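Local coordinates for KaiC-like domain-containing protein (Pyrococcus horikoshii, PDB 2EKD), which is of unknown function but is named as KaiC-like and belongs to a family placed among the P-loop NTPases, at residues Ile35-Lys40 against Val66-Asn71; Arg85-Leu90 against Ser107-Tyr112; Asn135-Val140 against Ser165-Leu170. One frame throughout, in Å; residues are numbered along the deposited sequence.

In the fold
The three contacts use different elements of one alpha/beta domain. Contacts 1 and 2 are neighbours, with centres about 16 Å apart, and they touch where Asn71 and Glu70 pack on Arg85. Both are partly buried and mix apolar packing with polar groups. Contact 1 joins the end of one helix to a short helix. Contact 2 joins an edge strand to a loop, and is the one of the three with a hydrogen bond between its segments. Contact 3 lies on the other side of the chain's centre from contact 1, with centres about 29 Å apart. It is buried, apolar and helix-to-helix, and beside it a second subunit meets helix 165-174.

Contact 1 (Ile35-Lys40 against Val66-Asn71); sequences IVNNSK and VAPLEN
Val36 and Leu69 meet with their side chains at about a right angle. The touching branch of Leu69 is CD2. It lies over the branched end of Val36, 3.6 Å from CG1 and 3.7 Å from CB, with CG2 only slightly farther away. Val36 CG1 stands anti to its own backbone N (chi1 174°). This turns the methyl toward the other segment, where it meets Leu69 CD2 and also lies 3.5 Å from Pro68 O. That second touch is van der Waals packing of a methyl on a carbonyl oxygen. The Pro68 ring adds a looser apolar touch, with CB 4.4 Å from Val36 CG1.

Asn37 and Pro68 are arranged differently. They lie alongside each other and point the same way. The amide nitrogen ND2 of Asn37 packs on the ring at CG, 3.5 Å away, and rather farther from CB. Asn37 is exposed, while Val36 and Leu69 are buried, so the contact runs from an apolar inner part to a polar outer one.

The contact joins the last turn of helix 29-37 to the short helix 67-70, which leads into strand 73-77. Leu69 also packs on Tyr56 and Leu59 of helix 51-61, and its carbonyl oxygen accepts a hydrogen bond from Tyr52. Val36 also touches Ile43 and Val72, in the loops that enter strands 44-48 and 73-77.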
loop_
_atom_site.group_PDB
_atom_site.type_symbol
_atom_site.label_atom_id
_atom_site.label_comp_id
_atom_site.label_asym_id
_atom_site.label_seq_id
_atom_site.Cartn_x
_atom_site.Cartn_y
_atom_site.Cartn_z
ATOM N N ILE F 35 -20.779 -17.197 -27.728
ATOM C CA ILE F 35 -21.208 -18.404 -27.032
ATOM C C ILE F 35 -22.721 -18.659 -27.152
ATOM O O ILE F 35 -23.148 -19.806 -27.297
ATOM C CB ILE F 35 -20.807 -18.341 -25.534
ATOM C CG1 ILE F 35 -19.288 -18.510 -25.400
ATOM C CG2 ILE F 35 -21.542 -19.421 -24.738
ATOM C CD1 ILE F 35 -18.773 -18.439 -23.956
ATOM N N VAL F 36 -23.527 -17.600 -27.099
ATOM C CA VAL F 36 -24.984 -17.754 -27.178
ATOM C C VAL F 36 -25.474 -17.990 -28.622
ATOM O O VAL F 36 -26.196 -18.938 -28.913
ATOM C CB VAL F 36 -25.681 -16.500 -26.620
ATOM C CG1 VAL F 36 -27.185 -16.604 -26.853
ATOM C CG2 VAL F 36 -25.431 -16.389 -25.128
ATOM N N ASN F 37 -25.114 -17.031 -29.523
ATOM C CA ASN F 37 -25.516 -17.164 -30.927
ATOM C C ASN F 37 -25.145 -18.556 -31.452
ATOM O O ASN F 37 -25.979 -19.322 -31.937
ATOM C CB ASN F 37 -24.757 -16.091 -31.723
ATOM C CG ASN F 37 -25.377 -15.875 -33.094
ATOM O OD1 ASN F 37 -24.716 -15.428 -34.040
ATOM N ND2 ASN F 37 -26.696 -16.140 -33.186
ATOM N N ASN F 38 -23.816 -18.835 -31.382
ATOM C CA ASN F 38 -23.222 -20.119 -31.714
ATOM C C ASN F 38 -23.529 -21.153 -30.636
ATOM O O ASN F 38 -22.925 -21.178 -29.572
ATOM C CB ASN F 38 -21.710 -19.927 -31.837
ATOM C CG ASN F 38 -21.416 -18.985 -32.976
ATOM O OD1 ASN F 38 -21.024 -19.389 -34.068
ATOM N ND2 ASN F 38 -21.617 -17.685 -32.703
ATOM N N SER F 39 -24.453 -22.096 -30.811
ATOM C CA SER F 39 -24.656 -23.099 -29.771
ATOM C C SER F 39 -25.712 -24.140 -30.173
ATOM O O SER F 39 -26.890 -23.847 -30.336
ATOM C CB SER F 39 -25.094 -22.383 -28.492
ATOM O OG SER F 39 -24.916 -23.256 -27.376
ATOM N N LYS F 40 -25.240 -25.385 -30.369
ATOM C CA LYS F 40 -26.184 -26.475 -30.604
ATOM C C LYS F 40 -26.850 -26.919 -29.291
ATOM O O LYS F 40 -27.930 -27.507 -29.269
ATOM C CB LYS F 40 -25.418 -27.646 -31.222
ATOM C CG LYS F 40 -24.529 -27.213 -32.391
ATOM C CD LYS F 40 -25.317 -26.492 -33.486
ATOM C CE LYS F 40 -24.422 -26.031 -34.642
ATOM N NZ LYS F 40 -23.369 -25.150 -34.134
ATOM N N VAL F 66 -29.631 -8.953 -31.401
ATOM C CA VAL F 66 -29.747 -9.480 -30.049
ATOM C C VAL F 66 -30.958 -10.363 -29.767
ATOM O O VAL F 66 -31.315 -10.574 -28.611
ATOM C CB VAL F 66 -29.716 -8.331 -29.017
ATOM C CG1 VAL F 66 -28.353 -7.665 -29.034
ATOM C CG2 VAL F 66 -30.799 -7.305 -29.342
ATOM N N ALA F 67 -31.595 -10.880 -30.813
ATOM C CA ALA F 67 -32.737 -11.765 -30.610
ATOM C C ALA F 67 -32.259 -13.061 -29.930
ATOM O O ALA F 67 -32.927 -13.588 -29.036
ATOM C CB ALA F 67 -33.408 -12.074 -31.938
ATOM N N PRO F 68 -31.094 -13.592 -30.345
ATOM C CA PRO F 68 -30.583 -14.822 -29.729
ATOM C C PRO F 68 -30.411 -14.666 -28.211
ATOM O O PRO F 68 -30.526 -15.633 -27.460
ATOM C CB PRO F 68 -29.238 -15.029 -30.426
ATOM C CG PRO F 68 -29.453 -14.423 -31.768
ATOM C CD PRO F 68 -30.222 -13.159 -31.451
ATOM N N LEU F 69 -30.127 -13.446 -27.763
ATOM C CA LEU F 69 -29.948 -13.197 -26.339
ATOM C C LEU F 69 -31.292 -13.057 -25.633
ATOM O O LEU F 69 -31.400 -13.312 -24.432
ATOM C CB LEU F 69 -29.121 -11.929 -26.117
ATOM C CG LEU F 69 -27.691 -11.899 -26.665
ATOM C CD1 LEU F 69 -27.035 -10.597 -26.227
ATOM C CD2 LEU F 69 -26.895 -13.085 -26.150
ATOM N N GLU F 70 -32.313 -12.652 -26.383
ATOM C CA GLU F 70 -33.649 -12.471 -25.823
ATOM C C GLU F 70 -34.401 -13.789 -25.672
ATOM O O GLU F 70 -35.304 -13.903 -24.846
ATOM C CB GLU F 70 -34.475 -11.539 -26.711
ATOM C CG GLU F 70 -34.012 -10.101 -26.739
ATOM C CD GLU F 70 -34.762 -9.288 -27.775
ATOM O OE1 GLU F 70 -36.002 -9.433 -27.860
ATOM O OE2 GLU F 70 -34.120 -8.500 -28.499
ATOM N N ASN F 71 -34.016 -14.788 -26.457
ATOM C CA ASN F 71 -34.706 -16.070 -26.424
ATOM C C ASN F 71 -34.073 -17.197 -25.615
ATOM O O ASN F 71 -34.555 -18.324 -25.657
ATOM C CB ASN F 71 -34.955 -16.547 -27.857
ATOM C CG ASN F 71 -35.809 -15.573 -28.645
ATOM O OD1 ASN F 71 -36.940 -15.266 -28.256
ATOM N ND2 ASN F 71 -35.272 -15.078 -29.753
#

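Contact 2 (Arg85-Leu90 against Ser107-Tyr112); sequences RVIGRL and SQLKDY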
loop_
_atom_site.group_PDB
_atom_site.type_symbol
_atom_site.label_atom_id
_atom_site.label_comp_id
_atom_site.label_asym_id
_atom_site.label_seq_id
_atom_site.Cartn_x
_atom_site.Cartn_y
_atom_site.Cartn_z
ATOM N N ARG F 85 -35.674 -15.164 -21.420
ATOM C CA ARG F 85 -36.798 -15.877 -20.819
ATOM C C ARG F 85 -36.466 -16.232 -19.378
ATOM O O ARG F 85 -35.786 -17.224 -19.118
ATOM C CB ARG F 85 -37.097 -17.158 -21.605
ATOM C CG ARG F 85 -37.461 -16.928 -23.060
ATOM C CD ARG F 85 -37.624 -18.248 -23.803
ATOM N NE ARG F 85 -37.858 -18.050 -25.230
ATOM C CZ ARG F 85 -37.939 -19.034 -26.117
ATOM N NH1 ARG F 85 -37.805 -20.295 -25.726
ATOM N NH2 ARG F 85 -38.154 -18.760 -27.397
ATOM N N VAL F 86 -36.949 -15.421 -18.443
ATOM C CA VAL F 86 -36.669 -15.695 -17.035
ATOM C C VAL F 86 -37.434 -16.923 -16.530
ATOM O O VAL F 86 -38.656 -16.972 -16.522
ATOM C CB VAL F 86 -37.084 -14.467 -16.226
ATOM C CG1 VAL F 86 -36.889 -14.732 -14.734
ATOM C CG2 VAL F 86 -36.250 -13.267 -16.637
ATOM N N ILE F 87 -36.668 -17.957 -16.132
ATOM C CA ILE F 87 -37.311 -19.158 -15.606
ATOM C C ILE F 87 -37.241 -19.222 -14.080
ATOM O O ILE F 87 -37.735 -20.139 -13.440
ATOM C CB ILE F 87 -36.625 -20.387 -16.207
ATOM C CG1 ILE F 87 -35.134 -20.385 -15.858
ATOM C CG2 ILE F 87 -36.752 -20.361 -17.740
ATOM C CD1 ILE F 87 -34.490 -21.759 -16.054
ATOM N N GLY F 88 -36.565 -18.217 -13.490
ATOM C CA GLY F 88 -36.428 -18.213 -12.038
ATOM C C GLY F 88 -35.775 -16.925 -11.532
ATOM O O GLY F 88 -35.029 -16.259 -12.236
ATOM N N ARG F 89 -36.082 -16.606 -10.280
ATOM C CA ARG F 89 -35.532 -15.431 -9.619
ATOM C C ARG F 89 -35.024 -15.873 -8.252
ATOM O O ARG F 89 -35.774 -16.428 -7.451
ATOM C CB ARG F 89 -36.609 -14.353 -9.464
ATOM C CG ARG F 89 -37.157 -13.836 -10.786
ATOM C CD ARG F 89 -38.058 -12.612 -10.598
ATOM N NE ARG F 89 -38.341 -11.950 -11.872
ATOM C CZ ARG F 89 -39.045 -12.493 -12.860
ATOM N NH1 ARG F 89 -39.550 -13.714 -12.725
ATOM N NH2 ARG F 89 -39.242 -11.819 -13.987
ATOM N N LEU F 90 -33.743 -15.647 -7.997
ATOM C CA LEU F 90 -33.152 -16.037 -6.726
ATOM C C LEU F 90 -32.802 -14.826 -5.876
ATOM O O LEU F 90 -32.405 -13.779 -6.392
ATOM C CB LEU F 90 -31.896 -16.872 -6.961
ATOM C CG LEU F 90 -32.073 -18.268 -7.550
ATOM C CD1 LEU F 90 -30.707 -18.835 -7.894
ATOM C CD2 LEU F 90 -32.801 -19.168 -6.551
ATOM N N SER F 107 -34.602 -27.688 -11.721
ATOM C CA SER F 107 -35.277 -28.978 -11.755
ATOM C C SER F 107 -36.179 -29.018 -12.982
ATOM O O SER F 107 -36.441 -30.083 -13.540
ATOM C CB SER F 107 -36.122 -29.178 -10.493
ATOM O OG SER F 107 -37.263 -28.335 -10.500
ATOM N N GLN F 108 -36.647 -27.846 -13.399
ATOM C CA GLN F 108 -37.521 -27.741 -14.560
ATOM C C GLN F 108 -36.757 -27.915 -15.869
ATOM O O GLN F 108 -37.358 -28.093 -16.931
ATOM C CB GLN F 108 -38.245 -26.390 -14.553
ATOM C CG GLN F 108 -37.326 -25.180 -14.572
ATOM C CD GLN F 108 -38.083 -23.872 -14.423
ATOM O OE1 GLN F 108 -38.915 -23.522 -15.260
ATOM N NE2 GLN F 108 -37.798 -23.143 -13.350
ATOM N N LEU F 109 -35.431 -27.860 -15.793
ATOM C CA LEU F 109 -34.595 -28.018 -16.978
ATOM C C LEU F 109 -34.529 -29.485 -17.390
ATOM O O LEU F 109 -34.053 -30.335 -16.637
ATOM C CB LEU F 109 -33.188 -27.481 -16.707
ATOM C CG LEU F 109 -33.119 -25.977 -16.433
ATOM C CD1 LEU F 109 -31.693 -25.580 -16.112
ATOM C CD2 LEU F 109 -33.628 -25.211 -17.643
ATOM N N LYS F 110 -35.010 -29.770 -18.596
ATOM C CA LYS F 110 -35.031 -31.129 -19.122
ATOM C C LYS F 110 -33.814 -31.459 -19.982
ATOM O O LYS F 110 -33.344 -32.597 -19.990
ATOM C CB LYS F 110 -36.314 -31.345 -19.933
ATOM C CG LYS F 110 -37.594 -31.093 -19.140
ATOM C CD LYS F 110 -38.845 -31.452 -19.942
ATOM C CE LYS F 110 -39.164 -30.421 -21.020
ATOM N NZ LYS F 110 -39.691 -29.148 -20.450
ATOM N N ASP F 111 -33.311 -30.461 -20.705
ATOM C CA ASP F 111 -32.149 -30.635 -21.580
ATOM C C ASP F 111 -30.812 -30.576 -20.851
ATOM O O ASP F 111 -30.513 -29.604 -20.164
ATOM C CB ASP F 111 -32.140 -29.566 -22.675
ATOM C CG ASP F 111 -33.129 -29.853 -23.777
ATOM O OD1 ASP F 111 -34.340 -29.946 -23.483
ATOM O OD2 ASP F 111 -32.688 -29.983 -24.940
ATOM N N TYR F 112 -30.007 -31.619 -21.028
ATOM C CA TYR F 112 -28.686 -31.706 -20.415
ATOM C C TYR F 112 -27.761 -32.299 -21.468
ATOM O O TYR F 112 -28.152 -33.219 -22.183
ATOM C CB TYR F 112 -28.726 -32.628 -19.187
ATOM C CG TYR F 112 -29.554 -32.105 -18.030
ATOM C CD1 TYR F 112 -29.698 -30.735 -17.807
ATOM C CD2 TYR F 112 -30.187 -32.984 -17.150
ATOM C CE1 TYR F 112 -30.451 -30.250 -16.741
ATOM C CE2 TYR F 112 -30.945 -32.510 -16.076
ATOM C CZ TYR F 112 -31.073 -31.141 -15.878
ATOM O OH TYR F 112 -31.819 -30.662 -14.823
#
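Ile87 is the main residue on the strand side, and it meets Gln108 with its carbonyl oxygen and CB, and Leu109 with CD1. The amide nitrogen NE2 of Gln108 donates a hydrogen bond to Ile87 O over 3.0 Å. The bond is bent, with an angle of 135° at the hydrogen. The donor is tilted from the carbonyl plane, and the oxygen likewise lies off the plane of the Gln108 amide. Gln108 CG sits between the backbone N and the carbonyl carbon, and the chain is extended beyond it, which carries the amide across to the strand. There OE1 packs 4.0 Å from Ile87 CB. NE2 also bonds to Ile105 O, at the end of helix 99-105, so two carbonyl oxygens hold this nitrogen.

Strand 85-90 is the edge of the mixed sheet within this chain, next to strand 73-77 in a parallel run, in a domain of a family placed in the P-loop NTPase clan. The loop 107-112 connects helix 99-105 to strand 114-119, deeper in the same sheet.

The apolar half of the contact is made by two methyl groups. Ile87 CG1 lies between the backbone N and the carbonyl carbon (chi1 59°), and CD1 at its end meets Leu109 CD2 at 3.9 Å. The two side chains cross at about a right angle. Leu109 is buried. Both residues also pack on Gln73, and Ile87 reaches Ile75 as well, both on the adjoining strand 73-77.

Contact 3 (Asn135-Val140 against Ser165-Leu170); sequences NVVKMV and SPILDL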
loop_
_atom_site.group_PDB
_atom_site.type_symbol
_atom_site.label_atom_id
_atom_site.label_comp_id
_atom_site.label_asym_id
_atom_site.label_seq_id
_atom_site.Cartn_x
_atom_site.Cartn_y
_atom_site.Cartn_z
ATOM N N ASN F 135 -17.827 -16.939 0.984
ATOM C CA ASN F 135 -19.076 -17.655 0.731
ATOM C C ASN F 135 -19.400 -17.635 -0.760
ATOM O O ASN F 135 -19.958 -18.593 -1.292
ATOM C CB ASN F 135 -20.233 -17.056 1.538
ATOM C CG ASN F 135 -20.124 -17.370 3.019
ATOM O OD1 ASN F 135 -19.734 -18.477 3.397
ATOM N ND2 ASN F 135 -20.475 -16.403 3.866
ATOM N N VAL F 136 -19.040 -16.549 -1.435
ATOM C CA VAL F 136 -19.276 -16.452 -2.870
ATOM C C VAL F 136 -18.429 -17.514 -3.568
ATOM O O VAL F 136 -18.905 -18.214 -4.468
ATOM C CB VAL F 136 -18.891 -15.060 -3.425
ATOM C CG1 VAL F 136 -18.936 -15.082 -4.954
ATOM C CG2 VAL F 136 -19.856 -14.000 -2.885
ATOM N N VAL F 137 -17.174 -17.638 -3.146
ATOM C CA VAL F 137 -16.296 -18.629 -3.738
ATOM C C VAL F 137 -16.840 -20.046 -3.496
ATOM O O VAL F 137 -16.802 -20.884 -4.395
ATOM C CB VAL F 137 -14.860 -18.514 -3.181
ATOM C CG1 VAL F 137 -13.984 -19.659 -3.723
ATOM C CG2 VAL F 137 -14.262 -17.171 -3.584
ATOM N N LYS F 138 -17.354 -20.309 -2.295
ATOM C CA LYS F 138 -17.904 -21.633 -1.981
ATOM C C LYS F 138 -19.060 -21.913 -2.928
ATOM O O LYS F 138 -19.262 -23.037 -3.371
ATOM C CB LYS F 138 -18.421 -21.702 -0.532
ATOM C CG LYS F 138 -17.377 -21.434 0.536
ATOM C CD LYS F 138 -17.806 -21.989 1.894
ATOM C CE LYS F 138 -19.136 -21.420 2.361
ATOM N NZ LYS F 138 -19.643 -22.138 3.567
HETATM N N MSE F 139 -19.817 -20.868 -3.228
HETATM C CA MSE F 139 -20.949 -20.972 -4.131
HETATM C C MSE F 139 -20.459 -21.463 -5.491
HETATM O O MSE F 139 -21.136 -22.235 -6.164
HETATM C CB MSE F 139 -21.638 -19.602 -4.243
HETATM C CG MSE F 139 -22.634 -19.458 -5.382
HETATM SE SE MSE F 139 -23.720 -18.001 -5.204
HETATM C CE MSE F 139 -22.586 -16.748 -4.634
ATOM N N VAL F 140 -19.271 -21.027 -5.892
ATOM C CA VAL F 140 -18.725 -21.461 -7.171
ATOM C C VAL F 140 -18.176 -22.888 -7.088
ATOM O O VAL F 140 -18.414 -23.697 -7.974
ATOM C CB VAL F 140 -17.596 -20.523 -7.665
ATOM C CG1 VAL F 140 -16.990 -21.076 -8.955
ATOM C CG2 VAL F 140 -18.148 -19.112 -7.899
ATOM N N SER F 165 -7.266 -9.326 -3.501
ATOM C CA SER F 165 -6.374 -10.202 -4.245
ATOM C C SER F 165 -6.470 -11.669 -3.791
ATOM O O SER F 165 -6.427 -12.581 -4.618
ATOM C CB SER F 165 -4.936 -9.694 -4.114
ATOM O OG SER F 165 -4.165 -10.084 -5.236
ATOM N N PRO F 166 -6.583 -11.918 -2.472
ATOM C CA PRO F 166 -6.685 -13.307 -2.004
ATOM C C PRO F 166 -7.894 -14.022 -2.613
ATOM O O PRO F 166 -7.805 -15.177 -3.030
ATOM C CB PRO F 166 -6.818 -13.153 -0.488
ATOM C CG PRO F 166 -5.980 -11.957 -0.210
ATOM C CD PRO F 166 -6.390 -11.002 -1.332
ATOM N N ILE F 167 -9.020 -13.319 -2.667
ATOM C CA ILE F 167 -10.246 -13.876 -3.216
ATOM C C ILE F 167 -10.074 -14.327 -4.667
ATOM O O ILE F 167 -10.588 -15.374 -5.063
ATOM C CB ILE F 167 -11.392 -12.852 -3.133
ATOM C CG1 ILE F 167 -11.673 -12.526 -1.665
ATOM C CG2 ILE F 167 -12.633 -13.395 -3.832
ATOM C CD1 ILE F 167 -12.131 -13.724 -0.848
ATOM N N LEU F 168 -9.355 -13.539 -5.460
ATOM C CA LEU F 168 -9.132 -13.903 -6.848
ATOM C C LEU F 168 -8.369 -15.229 -6.916
ATOM O O LEU F 168 -8.732 -16.123 -7.677
ATOM C CB LEU F 168 -8.349 -12.808 -7.577
ATOM C CG LEU F 168 -8.062 -13.112 -9.051
ATOM C CD1 LEU F 168 -9.384 -13.347 -9.799
ATOM C CD2 LEU F 168 -7.297 -11.937 -9.678
ATOM N N ASP F 169 -7.317 -15.351 -6.115
ATOM C CA ASP F 169 -6.517 -16.571 -6.093
ATOM C C ASP F 169 -7.344 -17.783 -5.662
ATOM O O ASP F 169 -7.149 -18.885 -6.162
ATOM C CB ASP F 169 -5.320 -16.407 -5.152
ATOM C CG ASP F 169 -4.190 -15.610 -5.780
ATOM O OD1 ASP F 169 -3.535 -16.141 -6.711
ATOM O OD2 ASP F 169 -3.963 -14.455 -5.347
ATOM N N LEU F 170 -8.253 -17.576 -4.716
ATOM C CA LEU F 170 -9.105 -18.658 -4.250
ATOM C C LEU F 170 -10.038 -19.087 -5.379
ATOM O O LEU F 170 -10.269 -20.275 -5.583
ATOM C CB LEU F 170 -9.945 -18.213 -3.051
ATOM C CG LEU F 170 -9.510 -18.527 -1.622
ATOM C CD1 LEU F 170 -10.752 -18.430 -0.742
ATOM C CD2 LEU F 170 -8.914 -19.928 -1.511
#
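Val137 faces helix 165-174 with both of its methyl groups, and each meets a different residue. CG2 touches Ile167 CG2 at 4.1 Å, branch to branch, and the two side chains cross obliquely. CG1 lies against the base of Leu170, 4.3 Å from Leu170 CB and 4.2 Å from Leu170 O. Val137 CG1 is anti to the backbone N (chi1 175°), and this one rotamer spreads the two methyls over residues about one turn apart on the partner helix.

Ile167 has the same pattern at its branch. CG2, opposite the backbone N, is the branch that meets Val137; CG1 lies beside that N and takes no part in the touch across the segments. Leu170 has a less regular first torsion, -97°, well off the usual staggered values. Its CB makes the nearest side-chain approach to Val137, with the branched end only slightly farther off.

Helices 130-141 and 165-174 pack beside the sheet of an alpha/beta domain whose family is placed in the P-loop NTPase clan. Between them the chain runs through strand 149-156 and helix 157-163, and strand 177-182 follows the second helix. Both helices reach strand 17-22, through Val140 on Thr17 and Leu168 on Glu21.

Helix 165-174 also meets a second subunit, where Leu170 packs on Val159 of that subunit. Asp169 makes a salt bridge to Lys162 and a hydrogen bond to Asn158 of the same neighbouring subunit, and Ser165 OG is hydrogen-bonded to that Lys162.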